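PDB 3HIM: probable transcriptional regulator from Rhodococcus jostii, which probably binds DNA at cis-regulatory sites through a helix-turn-helix motif and regulates transcription, as other members of the TetR family do. Local coordinates for residues R92-V97 and V139-I144. Sequence-based numbering, arbitrary orientation.
Sequences RLMSTV and VFTRII
Ile143 reaches between Arg92, Leu93 and Thr96, a worked example of how segments 92-97 and 139-144 pack with no hydrogen bond between them. Its methylene CG1 and its methyls CG2 and CD1 divide the work. CD1 meets Thr96 CG2 tip to tip at 3.6 Å, CG2 lies against Leu93 CB at 3.8 Å, and CG1 meets Arg92 obliquely, 3.7 Å from Arg92 NE, which is salt-bridged to Asp83. Phe140, with CG beside its own backbone N (chi1 -70°), brings its ring up to residues 92-97; Leu93 CD1 comes up at the ring edge, 4.1 Å from Phe140 CD1, while Val97 CG2 touches CE1. Thr96 OG1 sits 3.3 Å from Phe140 CE1, oblique to the ring, yet its polar need is met inside its own helix: placed between backbone N and carbonyl carbon (chi1 53°), it donates to Arg92 O at 2.9 Å, on the opposite face of that carbonyl from Thr96 N. A valine here lacks the hydroxyl and would probably leave Arg92 O with one donor fewer. The segments run nearly antiparallel at 164°, joining helices 89-106 and 123-149 of the TetR-like C-terminal domain, and helix 158-175 packs on Phe140 as well. Cohesion across this buried interface therefore rests chiefly on apolar shape, with the threonine hydroxyl turned back to its own backbone and the arginine's charge engaged by Asp83.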
ATOM      1  N   ARG B  92       1.555 -24.392   4.101  1.00 15.98           N
ATOM      2  CA  ARG B  92       0.637 -23.459   4.773  1.00 16.43           C
ATOM      3  C   ARG B  92       0.911 -22.008   4.337  1.00 16.65           C
ATOM      4  O   ARG B  92      -0.018 -21.236   4.091  1.00 17.35           O
ATOM      5  CB  ARG B  92       0.766 -23.582   6.296  1.00 15.35           C
ATOM      6  CG  ARG B  92       0.326 -24.957   6.854  1.00 15.99           C
ATOM      7  CD  ARG B  92       0.553 -25.114   8.347  1.00 15.01           C
ATOM      8  NE  ARG B  92      -0.227 -24.141   9.114  1.00 17.46           N
ATOM      9  CZ  ARG B  92      -0.194 -24.004  10.441  1.00 17.61           C
ATOM     10  NH1 ARG B  92       0.591 -24.777  11.179  1.00 15.08           N
ATOM     11  NH2 ARG B  92      -0.918 -23.059  11.033  1.00 16.94           N
ATOM     12  N   LEU B  93       2.188 -21.655   4.256  1.00 15.75           N
ATOM     13  CA  LEU B  93       2.599 -20.329   3.842  1.00 16.01           C
ATOM     14  C   LEU B  93       2.301 -20.068   2.368  1.00 15.85           C
ATOM     15  O   LEU B  93       1.801 -19.009   2.029  1.00 15.87           O
ATOM     16  CB  LEU B  93       4.090 -20.094   4.162  1.00 15.63           C
ATOM     17  CG  LEU B  93       4.522 -18.625   4.048  1.00 16.42           C
ATOM     18  CD1 LEU B  93       3.827 -17.766   5.126  1.00 14.27           C
ATOM     19  CD2 LEU B  93       6.045 -18.501   4.097  1.00 15.32           C
ATOM     20  N   MET B  94       2.597 -21.032   1.495  1.00 15.91           N
ATOM     21  CA  MET B  94       2.202 -20.907   0.101  1.00 15.82           C
ATOM     22  C   MET B  94       0.695 -20.636  -0.001  1.00 16.21           C
ATOM     23  O   MET B  94       0.252 -19.776  -0.765  1.00 15.62           O
ATOM     24  CB  MET B  94       2.568 -22.165  -0.698  1.00 15.30           C
ATOM     25  CG  MET B  94       4.083 -22.420  -0.867  1.00 15.88           C
ATOM     26  SD  MET B  94       4.524 -24.042  -1.583  1.00 17.94           S
ATOM     27  CE  MET B  94       3.237 -24.251  -2.812  1.00 20.10           C
ATOM     28  N   SER B  95      -0.088 -21.366   0.783  1.00 16.13           N
ATOM     29  CA  SER B  95      -1.540 -21.369   0.613  1.00 16.46           C
ATOM     30  C   SER B  95      -2.171 -20.062   1.080  1.00 15.89           C
ATOM     31  O   SER B  95      -3.027 -19.467   0.393  1.00 15.16           O
ATOM     32  CB  SER B  95      -2.154 -22.549   1.392  1.00 16.92           C
ATOM     33  OG  SER B  95      -3.547 -22.624   1.167  1.00 17.15           O
ATOM     34  N   THR B  96      -1.746 -19.627   2.258  1.00 15.36           N
ATOM     35  CA  THR B  96      -2.283 -18.411   2.835  1.00 15.99           C
ATOM     36  C   THR B  96      -1.808 -17.177   2.073  1.00 16.63           C
ATOM     37  O   THR B  96      -2.608 -16.259   1.879  1.00 16.67           O
ATOM     38  CB  THR B  96      -1.912 -18.260   4.298  1.00 16.15           C
ATOM     39  OG1 THR B  96      -0.488 -18.388   4.428  1.00 16.05           O
ATOM     40  CG2 THR B  96      -2.637 -19.317   5.146  1.00 15.01           C
ATOM     41  N   VAL B  97      -0.520 -17.148   1.667  1.00 16.02           N
ATOM     42  CA  VAL B  97      -0.007 -16.041   0.836  1.00 15.85           C
ATOM     43  C   VAL B  97      -0.768 -15.962  -0.505  1.00 16.09           C
ATOM     44  O   VAL B  97      -1.242 -14.880  -0.886  1.00 16.34           O
ATOM     45  CB  VAL B  97       1.553 -16.087   0.607  1.00 15.44           C
ATOM     46  CG1 VAL B  97       1.983 -15.021  -0.410  1.00 14.96           C
ATOM     47  CG2 VAL B  97       2.301 -15.860   1.923  1.00 13.95           C
ATOM     48  N   VAL B 139      -2.266 -14.852  11.652  1.00 16.13           N
ATOM     49  CA  VAL B 139      -2.370 -16.060  10.813  1.00 16.41           C
ATOM     50  C   VAL B 139      -1.013 -16.364  10.214  1.00 16.77           C
ATOM     51  O   VAL B 139      -0.582 -17.524  10.155  1.00 17.04           O
ATOM     52  CB  VAL B 139      -3.421 -15.933   9.678  1.00 16.48           C
ATOM     53  CG1 VAL B 139      -3.365 -17.165   8.736  1.00 15.82           C
ATOM     54  CG2 VAL B 139      -4.827 -15.759  10.259  1.00 16.29           C
ATOM     55  N   PHE B 140      -0.326 -15.313   9.789  1.00 16.82           N
ATOM     56  CA  PHE B 140       0.983 -15.499   9.195  1.00 17.02           C
ATOM     57  C   PHE B 140       2.028 -15.781  10.270  1.00 16.77           C
ATOM     58  O   PHE B 140       2.850 -16.671  10.099  1.00 16.39           O
ATOM     59  CB  PHE B 140       1.377 -14.322   8.285  1.00 16.92           C
ATOM     60  CG  PHE B 140       0.566 -14.244   7.000  1.00 17.56           C
ATOM     61  CD1 PHE B 140       0.692 -15.225   6.015  1.00 18.31           C
ATOM     62  CD2 PHE B 140      -0.311 -13.183   6.773  1.00 17.04           C
ATOM     63  CE1 PHE B 140      -0.054 -15.159   4.820  1.00 18.94           C
ATOM     64  CE2 PHE B 140      -1.057 -13.109   5.597  1.00 18.53           C
ATOM     65  CZ  PHE B 140      -0.931 -14.098   4.613  1.00 17.41           C
ATOM     66  N   THR B 141       1.982 -15.060  11.389  1.00 16.81           N
ATOM     67  CA  THR B 141       2.981 -15.291  12.436  1.00 17.68           C
ATOM     68  C   THR B 141       2.913 -16.726  12.985  1.00 17.32           C
ATOM     69  O   THR B 141       3.959 -17.342  13.217  1.00 17.61           O
ATOM     70  CB  THR B 141       2.951 -14.214  13.586  1.00 18.03           C
ATOM     71  OG1 THR B 141       1.672 -14.217  14.206  1.00 21.71           O
ATOM     72  CG2 THR B 141       3.172 -12.836  13.046  1.00 17.57           C
ATOM     73  N   ARG B 142       1.699 -17.262  13.156  1.00 16.95           N
ATOM     74  CA  ARG B 142       1.524 -18.651  13.577  1.00 17.32           C
ATOM     75  C   ARG B 142       2.217 -19.619  12.600  1.00 17.37           C
ATOM     76  O   ARG B 142       2.976 -20.491  13.023  1.00 17.92           O
ATOM     77  CB  ARG B 142       0.038 -19.001  13.741  1.00 17.55           C
ATOM     78  N   ILE B 143       1.991 -19.427  11.301  1.00 17.11           N
ATOM     79  CA  ILE B 143       2.574 -20.301  10.282  1.00 16.29           C
ATOM     80  C   ILE B 143       4.094 -20.195  10.336  1.00 16.11           C
ATOM     81  O   ILE B 143       4.780 -21.214  10.345  1.00 16.73           O
ATOM     82  CB  ILE B 143       2.034 -19.996   8.858  1.00 16.13           C
ATOM     83  CG1 ILE B 143       0.593 -20.502   8.737  1.00 16.49           C
ATOM     84  CG2 ILE B 143       2.922 -20.635   7.748  1.00 12.90           C
ATOM     85  CD1 ILE B 143      -0.244 -19.724   7.742  1.00 16.00           C
ATOM     86  N   ILE B 144       4.606 -18.969  10.433  1.00 15.81           N
ATOM     87  CA  ILE B 144       6.041 -18.743  10.457  1.00 15.35           C
ATOM     88  C   ILE B 144       6.665 -19.384  11.705  1.00 16.13           C
ATOM     89  O   ILE B 144       7.720 -20.040  11.621  1.00 15.47           O
ATOM     90  CB  ILE B 144       6.394 -17.265  10.295  1.00 15.28           C
ATOM     91  CG1 ILE B 144       5.886 -16.750   8.941  1.00 15.44           C
ATOM     92  CG2 ILE B 144       7.909 -17.073  10.380  1.00 12.97           C
ATOM     93  CD1 ILE B 144       5.982 -15.218   8.775  1.00 16.96           C
TER